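Local coordinates for protein probable hydrogenase maturation factor HypB (Methanocaldococcus jannaschii, PDB 2HF9) that binds GTP and probably, as a homodimeric GTPase of low intrinsic activity, helps insert nickel into the metal centre of [NiFe] hydrogenases, at residues T155-P160 and I184-N189; K78-R83 and F123-G128; K20-L25 and A134-G139. All coordinates share one frame; numbering follows the deposited sequence.

Contact 1. Residues T155-P160 and I184-N189; sequences TIEKHP and IKKMEN. With GSP (5'-guanosine-diphosphate-monothiophosphate), chain H.
The polar part of this contact is a salt bridge in which Lys186 NZ lies 2.8 Å from Glu157 OE2. The ammonium group comes in from above the carboxylate plane, 47° out of it, with the two side chains crossing at about a right angle. Lys186 runs straight as far as CE and bends only at its last torsion (chi4 -71°), which swings NZ back toward the loop. There it is shared: Asp190 and Asp154 also form salt bridges to it, and the carbonyl of Asp153 accepts a hydrogen bond, so one lysine probably offsets several crowded acidic groups.

The apolar part covers more surface. Ile156 CD1 packs 3.9 Å from Met187 CB, and the same methyl abuts the main-chain oxygen Met187 O at 3.3 Å; both side chains also rest on Ile171 of strand 168-172. A type I turn spans Ile156 to His159 and contains Lys158, whose NZ makes a weak 3.3 Å hydrogen bond to O2G of the GTP analogue held mainly by the second subunit, and a salt bridge to Asp74 of that subunit. Helix 184-194 thus packs against the loop that carries Lys158 to a nucleotide phosphate across the dimer interface of this P-loop GTPase.

Contact 2. Residues K78-R83 and F123-G128; sequences KFDAER and FIENVG. With MG (magnesium ion), chain C; GSP (5'-guanosine-diphosphate-monothiophosphate), chain E.
The first turn of helix 78-85 faces strand 121-125, with Asp80 and Glu125 nearest across the gap at 8.7 Å between their CA atoms. Their carboxylates close that distance around a magnesium ion: Asp80 OD2 and Glu125 OE2 each bind it at 2.1 Å. These two oxygens lie only 2.9 Å apart, a closeness whose repulsion the shared cation probably offsets, and the carboxylate planes are turned 33° from each other. Glu125 reaches the ion with its chain extended, CG anti to the backbone N (chi1 -174°).

O3G and O2B of the GTP analogue, one water and Thr52 complete the coordination. This is a P-loop NTPase magnesium site, where the ion bridges the beta and gamma phosphates and is held by the P-loop threonine; here Asp80 and Glu125 also bind it directly. The water lies 2.7 Å from Asp80 OD1 and is also close to the alpha-phosphate oxygen O2A, with more acceptors around it than it has protons, probably linking the aspartate to the nucleotide. Asp80 OD1 also meets Lys158 of the second subunit in a salt bridge, so the metal shell is linked directly to the dimer interface.

One helical turn on, Arg83 bends at chi3 and presents the edge of its guanidinium to the alpha phosphate. Its NH1 donates to O2A over 2.9 Å at 157°, whereas NH2 reaches O1A in a weaker bond at 3.3 Å and forms a salt bridge with Glu56.

Contact 3. Residues K20-L25 and A134-G139; sequences KANKRL and ADFDLG
Phe136 opens the contact by setting the edge of its ring against the amide of Asn22 on helix 18-35. Its CD2 lies 3.7 Å from Asn22 CG, and amide and ring planes stand 75° apart, with Asn22 OD1 in the plane of the ring. The same ring stacks on His101, a zinc ligand. Phe136 therefore links the helix to this metal-site residue, while Asn22 OD1 also accepts a hydrogen bond from Ala104 N.

At Asp137 the backbone itself becomes the partner. Asn22 extends with CG anti to its backbone N (chi1 -176°), and ND2 donates 2.8 Å to Asp137 O, in the carbonyl plane and on a lone pair, at an N-H...O angle of 144°. Both ends of the buried amide are thus engaged, which fixes its rotation. The Asp137 carboxylate divides its two oxygens: OD2 forms a salt bridge with Arg30 and a longer, weak one with Lys23 NZ at 3.4 Å, for which the lysine chain curls back through three successive bends.

Leu138 turns away from the helix, but its carbonyl accepts from Asn29, about two turns along helix 18-35 from Asn22. Gly139 N then donates to Asp137 OD1 over 2.8 Å, closing an Asx turn. This turn, pinned to helix 18-35 by Asn22, leads the loop toward strand 142-148 beside the HypB metal-binding residues His101 and Cys132.

Along the chain, contact 2 is nested within the section that contact 3 closes, and contact 1 follows both. Contacts 2 and 3 have centres 20 Å apart yet touch, where Leu138 CD1 packs 3.7 Å from Asn126 ND2 and also against Ile124, so strand 121-125, which carries Glu125, packs directly on the loop beside His101 and Cys132. Contact 1 sits across the parallel sheet, about 25 Å and 26 Å from the centres of contacts 2 and 3, by strand 168-172. Through the dimer, segment 155-160 approaches the magnesium site of the other subunit, so contacts 1 and 2 lie at one interface, consistent with nucleotide binding being coupled to subunit association.

Contact 1. Residues T155-P160 and I184-N189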
loop_
_atom_site.group_PDB
_atom_site.type_symbol
_atom_site.label_atom_id
_atom_site.label_comp_id
_atom_site.label_asym_id
_atom_site.label_seq_id
_atom_site.Cartn_x
_atom_site.Cartn_y
_atom_site.Cartn_z
ATOM N N THR A 155 1.635 10.505 4.819
ATOM C CA THR A 155 1.135 9.708 3.696
ATOM C C THR A 155 0.579 10.535 2.530
ATOM O O THR A 155 0.800 10.199 1.361
ATOM C CB THR A 155 0.090 8.684 4.199
ATOM O OG1 THR A 155 0.722 7.814 5.147
ATOM C CG2 THR A 155 -0.469 7.848 3.057
ATOM N N ILE A 156 -0.125 11.620 2.844
ATOM C CA ILE A 156 -0.669 12.487 1.796
ATOM C C ILE A 156 0.441 13.270 1.080
ATOM O O ILE A 156 0.491 13.283 -0.151
ATOM C CB ILE A 156 -1.796 13.412 2.326
ATOM C CG1 ILE A 156 -2.973 12.559 2.816
ATOM C CG2 ILE A 156 -2.254 14.391 1.242
ATOM C CD1 ILE A 156 -3.930 13.262 3.748
ATOM N N GLU A 157 1.349 13.883 1.834
ATOM C CA GLU A 157 2.420 14.653 1.192
ATOM C C GLU A 157 3.495 13.791 0.517
ATOM O O GLU A 157 4.214 14.272 -0.362
ATOM C CB GLU A 157 3.003 15.747 2.102
ATOM C CG GLU A 157 3.571 15.317 3.438
ATOM C CD GLU A 157 4.176 16.494 4.202
ATOM O OE1 GLU A 157 4.481 17.531 3.573
ATOM O OE2 GLU A 157 4.352 16.384 5.431
ATOM N N LYS A 158 3.565 12.514 0.907
ATOM C CA LYS A 158 4.466 11.541 0.286
ATOM C C LYS A 158 3.953 10.991 -1.042
ATOM O O LYS A 158 4.711 10.365 -1.786
ATOM C CB LYS A 158 4.730 10.369 1.231
ATOM C CG LYS A 158 5.919 10.537 2.152
ATOM C CD LYS A 158 5.936 9.411 3.185
ATOM C CE LYS A 158 7.333 9.120 3.694
ATOM N NZ LYS A 158 7.942 7.921 3.049
ATOM N N HIS A 159 2.669 11.196 -1.334
ATOM C CA HIS A 159 2.078 10.684 -2.574
ATOM C C HIS A 159 1.165 11.714 -3.250
ATOM O O HIS A 159 -0.022 11.445 -3.455
ATOM C CB HIS A 159 1.311 9.376 -2.312
ATOM C CG HIS A 159 2.096 8.351 -1.552
ATOM N ND1 HIS A 159 2.836 7.369 -2.175
ATOM C CD2 HIS A 159 2.252 8.153 -0.220
ATOM C CE1 HIS A 159 3.420 6.615 -1.259
ATOM N NE2 HIS A 159 3.084 7.069 -0.066
ATOM N N PRO A 160 1.718 12.889 -3.622
ATOM C CA PRO A 160 0.872 13.963 -4.155
ATOM C C PRO A 160 0.249 13.635 -5.520
ATOM O O PRO A 160 -0.825 14.149 -5.836
ATOM C CB PRO A 160 1.833 15.153 -4.254
ATOM C CG PRO A 160 3.185 14.539 -4.401
ATOM C CD PRO A 160 3.143 13.281 -3.584
ATOM N N ILE A 184 -4.164 14.626 12.539
ATOM C CA ILE A 184 -5.232 14.614 11.526
ATOM C C ILE A 184 -5.474 15.992 10.903
ATOM O O ILE A 184 -5.826 16.087 9.728
ATOM C CB ILE A 184 -6.569 13.994 12.037
ATOM C CG1 ILE A 184 -7.193 14.825 13.168
ATOM C CG2 ILE A 184 -6.362 12.537 12.451
ATOM C CD1 ILE A 184 -8.604 14.392 13.550
ATOM N N LYS A 185 -5.269 17.045 11.695
ATOM C CA LYS A 185 -5.374 18.420 11.212
ATOM C C LYS A 185 -4.304 18.713 10.162
ATOM O O LYS A 185 -4.580 19.368 9.160
ATOM C CB LYS A 185 -5.292 19.422 12.371
ATOM C CG LYS A 185 -6.466 19.347 13.341
ATOM C CD LYS A 185 -6.573 20.620 14.179
ATOM C CE LYS A 185 -7.853 20.655 15.004
ATOM N NZ LYS A 185 -9.086 20.616 14.165
ATOM N N LYS A 186 -3.089 18.214 10.395
ATOM C CA LYS A 186 -2.011 18.284 9.406
ATOM C C LYS A 186 -2.397 17.554 8.118
ATOM O O LYS A 186 -2.241 18.095 7.025
ATOM C CB LYS A 186 -0.707 17.701 9.964
ATOM C CG LYS A 186 0.443 17.666 8.953
ATOM C CD LYS A 186 1.560 16.742 9.403
ATOM C CE LYS A 186 2.664 16.643 8.355
ATOM N NZ LYS A 186 2.253 15.876 7.141
ATOM N N MET A 187 -2.900 16.327 8.255
ATOM C CA MET A 187 -3.272 15.520 7.090
ATOM C C MET A 187 -4.368 16.203 6.274
ATOM O O MET A 187 -4.304 16.233 5.048
ATOM C CB MET A 187 -3.719 14.121 7.514
ATOM C CG MET A 187 -2.631 13.310 8.186
ATOM S SD MET A 187 -3.185 11.678 8.738
ATOM C CE MET A 187 -3.262 10.781 7.185
ATOM N N GLU A 188 -5.362 16.753 6.968
ATOM C CA GLU A 188 -6.469 17.453 6.322
ATOM C C GLU A 188 -5.974 18.667 5.529
ATOM O O GLU A 188 -6.429 18.908 4.407
ATOM C CB GLU A 188 -7.512 17.865 7.360
ATOM C CG GLU A 188 -8.736 18.557 6.783
ATOM C CD GLU A 188 -9.693 19.044 7.852
ATOM O OE1 GLU A 188 -9.236 19.317 8.987
ATOM O OE2 GLU A 188 -10.900 19.167 7.552
ATOM N N ASN A 189 -5.044 19.417 6.120
ATOM C CA ASN A 189 -4.407 20.546 5.435
ATOM C C ASN A 189 -3.527 20.123 4.264
ATOM O O ASN A 189 -3.532 20.774 3.217
ATOM C CB ASN A 189 -3.621 21.412 6.421
ATOM C CG ASN A 189 -4.511 22.364 7.179
ATOM O OD1 ASN A 189 -5.379 23.012 6.592
ATOM N ND2 ASN A 189 -4.316 22.447 8.484
HETATM P PG GSP H . 6.247 4.476 4.255
HETATM O O3B GSP H . 5.884 4.066 5.768
HETATM S S1G GSP H . 5.642 3.325 3.123
HETATM O O2G GSP H . 5.606 5.861 4.041
HETATM O O3G GSP H . 7.771 4.591 4.122
HETATM P PB GSP H . 6.764 3.103 6.715
HETATM O O1B GSP H . 6.425 1.703 6.391
HETATM O O2B GSP H . 8.210 3.393 6.670
HETATM P PA GSP H . 6.636 4.432 9.281
HETATM O O1A GSP H . 7.857 3.942 9.954
HETATM O O2A GSP H . 6.801 5.804 8.740
HETATM O O3A GSP H . 6.131 3.383 8.172
HETATM O "O5'" GSP H . 5.410 4.353 10.319
HETATM C "C5'" GSP H . 4.125 4.827 9.966
HETATM C "C4'" GSP H . 3.382 5.230 11.237
HETATM O "O4'" GSP H . 3.105 4.079 12.020
HETATM C "C3'" GSP H . 4.214 6.154 12.113
HETATM O "O3'" GSP H . 3.348 7.143 12.616
HETATM C "C2'" GSP H . 4.713 5.271 13.239
HETATM O "O2'" GSP H . 4.858 5.997 14.433
HETATM C "C1'" GSP H . 3.605 4.238 13.336
HETATM N N9 GSP H . 4.011 2.920 13.855
HETATM C C8 GSP H . 4.959 2.059 13.358
HETATM N N7 GSP H . 4.969 0.951 14.139
HETATM C C5 GSP H . 4.037 1.088 15.110
HETATM C C6 GSP H . 3.621 0.271 16.162
HETATM O O6 GSP H . 4.138 -0.826 16.352
HETATM N N1 GSP H . 2.614 0.703 17.004
HETATM C C2 GSP H . 2.023 1.937 16.808
HETATM N N2 GSP H . 1.057 2.356 17.615
HETATM N N3 GSP H . 2.438 2.741 15.765
HETATM C C4 GSP H . 3.425 2.322 14.933
#

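Contact 2. Residues K78-R83 and F123-G128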
loop_
_atom_site.group_PDB
_atom_site.type_symbol
_atom_site.label_atom_id
_atom_site.label_comp_id
_atom_site.label_asym_id
_atom_site.label_seq_id
_atom_site.Cartn_x
_atom_site.Cartn_y
_atom_site.Cartn_z
ATOM N N LYS A 78 -12.003 -12.627 -4.145
ATOM C CA LYS A 78 -13.123 -13.218 -3.402
ATOM C C LYS A 78 -13.348 -12.614 -2.010
ATOM O O LYS A 78 -14.486 -12.456 -1.593
ATOM C CB LYS A 78 -13.006 -14.748 -3.317
ATOM C CG LYS A 78 -11.807 -15.253 -2.525
ATOM C CD LYS A 78 -11.848 -16.762 -2.354
ATOM C CE LYS A 78 -10.619 -17.255 -1.599
ATOM N NZ LYS A 78 -10.583 -18.744 -1.497
ATOM N N PHE A 79 -12.268 -12.275 -1.303
ATOM C CA PHE A 79 -12.386 -11.741 0.062
ATOM C C PHE A 79 -13.326 -10.537 0.132
ATOM O O PHE A 79 -14.245 -10.498 0.952
ATOM C CB PHE A 79 -11.011 -11.378 0.637
ATOM C CG PHE A 79 -10.108 -12.564 0.853
ATOM C CD1 PHE A 79 -9.070 -12.832 -0.031
ATOM C CD2 PHE A 79 -10.305 -13.416 1.933
ATOM C CE1 PHE A 79 -8.234 -13.931 0.162
ATOM C CE2 PHE A 79 -9.483 -14.517 2.133
ATOM C CZ PHE A 79 -8.441 -14.775 1.244
ATOM N N ASP A 80 -13.099 -9.562 -0.740
ATOM C CA ASP A 80 -13.915 -8.351 -0.738
ATOM C C ASP A 80 -15.221 -8.511 -1.499
ATOM O O ASP A 80 -16.226 -7.898 -1.135
ATOM C CB ASP A 80 -13.116 -7.168 -1.269
ATOM C CG ASP A 80 -11.985 -6.778 -0.341
ATOM O OD1 ASP A 80 -11.892 -7.330 0.780
ATOM O OD2 ASP A 80 -11.192 -5.903 -0.723
ATOM N N ALA A 81 -15.202 -9.325 -2.554
ATOM C CA ALA A 81 -16.422 -9.645 -3.294
ATOM C C ALA A 81 -17.466 -10.259 -2.358
ATOM O O ALA A 81 -18.618 -9.818 -2.337
ATOM C CB ALA A 81 -16.120 -10.584 -4.456
ATOM N N GLU A 82 -17.048 -11.255 -1.574
ATOM C CA GLU A 82 -17.931 -11.940 -0.620
ATOM C C GLU A 82 -18.495 -10.984 0.438
ATOM O O GLU A 82 -19.673 -11.080 0.810
ATOM C CB GLU A 82 -17.212 -13.125 0.036
ATOM C CG GLU A 82 -17.047 -14.336 -0.888
ATOM C CD GLU A 82 -16.132 -15.413 -0.323
ATOM O OE1 GLU A 82 -15.869 -15.410 0.900
ATOM O OE2 GLU A 82 -15.675 -16.274 -1.108
ATOM N N ARG A 83 -17.658 -10.056 0.902
ATOM C CA ARG A 83 -18.087 -9.014 1.844
ATOM C C ARG A 83 -19.175 -8.116 1.254
ATOM O O ARG A 83 -20.185 -7.858 1.904
ATOM C CB ARG A 83 -16.894 -8.183 2.338
ATOM C CG ARG A 83 -16.152 -8.820 3.510
ATOM C CD ARG A 83 -14.833 -8.123 3.829
ATOM N NE ARG A 83 -15.015 -6.808 4.452
ATOM C CZ ARG A 83 -14.019 -6.002 4.816
ATOM N NH1 ARG A 83 -12.755 -6.357 4.627
ATOM N NH2 ARG A 83 -14.291 -4.825 5.366
ATOM N N PHE A 123 -19.868 0.951 -7.538
ATOM C CA PHE A 123 -18.694 1.152 -6.692
ATOM C C PHE A 123 -17.601 0.192 -7.140
ATOM O O PHE A 123 -17.781 -1.028 -7.101
ATOM C CB PHE A 123 -19.010 0.910 -5.207
ATOM C CG PHE A 123 -20.075 1.819 -4.632
ATOM C CD1 PHE A 123 -20.923 1.347 -3.626
ATOM C CD2 PHE A 123 -20.226 3.133 -5.074
ATOM C CE1 PHE A 123 -21.909 2.165 -3.069
ATOM C CE2 PHE A 123 -21.214 3.963 -4.529
ATOM C CZ PHE A 123 -22.058 3.473 -3.523
ATOM N N ILE A 124 -16.473 0.744 -7.571
ATOM C CA ILE A 124 -15.335 -0.070 -7.977
ATOM C C ILE A 124 -14.229 0.021 -6.934
ATOM O O ILE A 124 -13.703 1.109 -6.682
ATOM C CB ILE A 124 -14.768 0.370 -9.349
ATOM C CG1 ILE A 124 -15.877 0.465 -10.403
ATOM C CG2 ILE A 124 -13.644 -0.576 -9.793
ATOM C CD1 ILE A 124 -15.382 0.908 -11.778
ATOM N N GLU A 125 -13.880 -1.110 -6.323
ATOM C CA GLU A 125 -12.728 -1.127 -5.430
ATOM C C GLU A 125 -11.472 -1.477 -6.208
ATOM O O GLU A 125 -11.290 -2.615 -6.645
ATOM C CB GLU A 125 -12.907 -2.075 -4.244
ATOM C CG GLU A 125 -11.750 -1.972 -3.256
ATOM C CD GLU A 125 -12.010 -2.676 -1.948
ATOM O OE1 GLU A 125 -13.185 -2.905 -1.614
ATOM O OE2 GLU A 125 -11.035 -3.013 -1.244
ATOM N N ASN A 126 -10.620 -0.473 -6.381
ATOM C CA ASN A 126 -9.357 -0.627 -7.074
ATOM C C ASN A 126 -8.383 -1.426 -6.214
ATOM O O ASN A 126 -8.653 -1.690 -5.039
ATOM C CB ASN A 126 -8.777 0.756 -7.380
ATOM C CG ASN A 126 -8.054 0.811 -8.706
ATOM O OD1 ASN A 126 -7.281 -0.086 -9.055
ATOM N ND2 ASN A 126 -8.289 1.882 -9.450
ATOM N N VAL A 127 -7.247 -1.809 -6.784
ATOM C CA VAL A 127 -6.234 -2.514 -5.998
ATOM C C VAL A 127 -5.586 -1.529 -5.009
ATOM O O VAL A 127 -5.488 -0.334 -5.295
ATOM C CB VAL A 127 -5.176 -3.220 -6.885
ATOM C CG1 VAL A 127 -5.822 -3.875 -8.112
ATOM C CG2 VAL A 127 -4.113 -2.255 -7.314
ATOM N N GLY A 128 -5.184 -2.030 -3.841
ATOM C CA GLY A 128 -4.558 -1.194 -2.809
ATOM C C GLY A 128 -3.137 -0.803 -3.166
ATOM O O GLY A 128 -2.218 -1.613 -3.054
HETATM MG MG MG C . -10.832 -4.213 0.519
HETATM P PG GSP E . -7.686 -4.037 1.098
HETATM O O3B GSP E . -8.130 -3.237 2.422
HETATM S S1G GSP E . -6.413 -3.188 0.306
HETATM O O2G GSP E . -7.196 -5.415 1.581
HETATM O O3G GSP E . -8.908 -4.210 0.181
HETATM P PB GSP E . -9.343 -2.174 2.490
HETATM O O1B GSP E . -8.817 -0.836 2.150
HETATM O O2B GSP E . -10.509 -2.559 1.674
HETATM P PA GSP E . -10.759 -2.899 4.928
HETATM O O1A GSP E . -12.120 -2.371 4.670
HETATM O O2A GSP E . -10.686 -4.367 4.716
HETATM O O3A GSP E . -9.637 -2.118 4.076
HETATM O "O5'" GSP E . -10.328 -2.469 6.410
HETATM C "C5'" GSP E . -9.052 -2.798 6.925
HETATM C "C4'" GSP E . -9.125 -2.926 8.442
HETATM O "O4'" GSP E . -9.305 -1.655 9.044
HETATM C "C3'" GSP E . -10.279 -3.792 8.920
HETATM O "O3'" GSP E . -9.781 -4.534 10.010
HETATM C "C2'" GSP E . -11.320 -2.799 9.391
HETATM O "O2'" GSP E . -12.098 -3.303 10.443
HETATM C "C1'" GSP E . -10.458 -1.648 9.871
HETATM N N9 GSP E . -11.035 -0.299 9.763
HETATM C C8 GSP E . -11.504 0.341 8.643
HETATM N N7 GSP E . -11.884 1.587 9.003
HETATM C C5 GSP E . -11.649 1.754 10.325
HETATM C C6 GSP E . -11.844 2.824 11.197
HETATM O O6 GSP E . -12.321 3.881 10.787
HETATM N N1 GSP E . -11.488 2.688 12.527
HETATM C C2 GSP E . -10.950 1.498 12.988
HETATM N N2 GSP E . -10.615 1.369 14.268
HETATM N N3 GSP E . -10.754 0.439 12.120
HETATM C C4 GSP E . -11.100 0.574 10.810
HETATM O O HOH W 1 -10.687 -5.382 2.187
#

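Contact 3. Residues K20-L25 and A134-G139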
loop_
_atom_site.group_PDB
_atom_site.type_symbol
_atom_site.label_atom_id
_atom_site.label_comp_id
_atom_site.label_asym_id
_atom_site.label_seq_id
_atom_site.Cartn_x
_atom_site.Cartn_y
_atom_site.Cartn_z
ATOM N N LYS A 20 -3.054 6.337 -23.632
ATOM C CA LYS A 20 -3.902 6.893 -24.687
ATOM C C LYS A 20 -5.012 5.911 -25.039
ATOM O O LYS A 20 -6.158 6.310 -25.252
ATOM C CB LYS A 20 -3.084 7.242 -25.940
ATOM C CG LYS A 20 -2.110 8.417 -25.789
ATOM C CD LYS A 20 -0.682 7.948 -25.495
ATOM C CE LYS A 20 -0.389 7.912 -24.002
ATOM N NZ LYS A 20 0.744 7.009 -23.677
ATOM N N ALA A 21 -4.657 4.629 -25.094
ATOM C CA ALA A 21 -5.615 3.555 -25.338
ATOM C C ALA A 21 -6.575 3.381 -24.158
ATOM O O ALA A 21 -7.768 3.140 -24.352
ATOM C CB ALA A 21 -4.886 2.253 -25.632
ATOM N N ASN A 22 -6.046 3.503 -22.941
ATOM C CA ASN A 22 -6.861 3.439 -21.728
ATOM C C ASN A 22 -7.909 4.549 -21.674
ATOM O O ASN A 22 -9.068 4.291 -21.348
ATOM C CB ASN A 22 -5.986 3.484 -20.471
ATOM C CG ASN A 22 -6.796 3.312 -19.194
ATOM O OD1 ASN A 22 -7.231 2.207 -18.866
ATOM N ND2 ASN A 22 -7.004 4.409 -18.471
ATOM N N LYS A 23 -7.492 5.772 -22.004
ATOM C CA LYS A 23 -8.381 6.942 -21.996
ATOM C C LYS A 23 -9.555 6.775 -22.961
ATOM O O LYS A 23 -10.691 7.112 -22.618
ATOM C CB LYS A 23 -7.590 8.233 -22.284
ATOM C CG LYS A 23 -8.426 9.523 -22.434
ATOM C CD LYS A 23 -9.343 9.830 -21.237
ATOM C CE LYS A 23 -8.605 10.446 -20.055
ATOM N NZ LYS A 23 -7.999 9.424 -19.152
ATOM N N ARG A 24 -9.281 6.244 -24.153
ATOM C CA ARG A 24 -10.329 5.924 -25.128
ATOM C C ARG A 24 -11.361 4.969 -24.531
ATOM O O ARG A 24 -12.566 5.175 -24.680
ATOM C CB ARG A 24 -9.737 5.301 -26.401
ATOM C CG ARG A 24 -8.856 6.224 -27.240
ATOM C CD ARG A 24 -8.661 5.685 -28.665
ATOM N NE ARG A 24 -8.283 4.270 -28.701
ATOM C CZ ARG A 24 -7.037 3.816 -28.848
ATOM N NH1 ARG A 24 -6.019 4.659 -28.974
ATOM N NH2 ARG A 24 -6.809 2.510 -28.868
ATOM N N LEU A 25 -10.878 3.931 -23.851
ATOM C CA LEU A 25 -11.752 2.921 -23.263
ATOM C C LEU A 25 -12.511 3.465 -22.057
ATOM O O LEU A 25 -13.664 3.103 -21.831
ATOM C CB LEU A 25 -10.959 1.663 -22.893
ATOM C CG LEU A 25 -10.342 0.879 -24.057
ATOM C CD1 LEU A 25 -9.719 -0.408 -23.554
ATOM C CD2 LEU A 25 -11.371 0.579 -25.146
ATOM N N ALA A 134 -3.078 6.024 -10.139
ATOM C CA ALA A 134 -3.139 7.456 -10.428
ATOM C C ALA A 134 -3.288 7.749 -11.922
ATOM O O ALA A 134 -4.062 8.626 -12.312
ATOM C CB ALA A 134 -1.913 8.165 -9.869
ATOM N N ASP A 135 -2.558 6.998 -12.747
ATOM C CA ASP A 135 -2.524 7.225 -14.196
ATOM C C ASP A 135 -3.609 6.487 -14.984
ATOM O O ASP A 135 -3.734 6.688 -16.193
ATOM C CB ASP A 135 -1.147 6.853 -14.759
ATOM C CG ASP A 135 -0.037 7.760 -14.255
ATOM O OD1 ASP A 135 -0.309 8.940 -13.935
ATOM O OD2 ASP A 135 1.116 7.287 -14.184
ATOM N N PHE A 136 -4.391 5.643 -14.314
ATOM C CA PHE A 136 -5.366 4.807 -15.017
ATOM C C PHE A 136 -6.827 5.118 -14.694
ATOM O O PHE A 136 -7.402 4.584 -13.743
ATOM C CB PHE A 136 -5.048 3.322 -14.825
ATOM C CG PHE A 136 -3.852 2.859 -15.609
ATOM C CD1 PHE A 136 -2.573 2.915 -15.056
ATOM C CD2 PHE A 136 -4.002 2.380 -16.907
ATOM C CE1 PHE A 136 -1.458 2.495 -15.791
ATOM C CE2 PHE A 136 -2.896 1.957 -17.645
ATOM C CZ PHE A 136 -1.625 2.014 -17.084
ATOM N N ASP A 137 -7.402 5.997 -15.513
ATOM C CA ASP A 137 -8.830 6.308 -15.514
ATOM C C ASP A 137 -9.611 5.039 -15.869
ATOM O O ASP A 137 -9.322 4.386 -16.876
ATOM C CB ASP A 137 -9.086 7.421 -16.542
ATOM C CG ASP A 137 -10.545 7.855 -16.627
ATOM O OD1 ASP A 137 -11.415 7.299 -15.919
ATOM O OD2 ASP A 137 -10.822 8.772 -17.434
ATOM N N LEU A 138 -10.579 4.684 -15.027
ATOM C CA LEU A 138 -11.367 3.465 -15.222
ATOM C C LEU A 138 -12.633 3.705 -16.046
ATOM O O LEU A 138 -13.303 2.754 -16.461
ATOM C CB LEU A 138 -11.740 2.837 -13.871
ATOM C CG LEU A 138 -10.624 2.441 -12.895
ATOM C CD1 LEU A 138 -11.193 1.644 -11.727
ATOM C CD2 LEU A 138 -9.531 1.648 -13.578
ATOM N N GLY A 139 -12.948 4.974 -16.285
ATOM C CA GLY A 139 -14.204 5.355 -16.925
ATOM C C GLY A 139 -15.282 5.652 -15.903
ATOM O O GLY A 139 -16.469 5.491 -16.176
#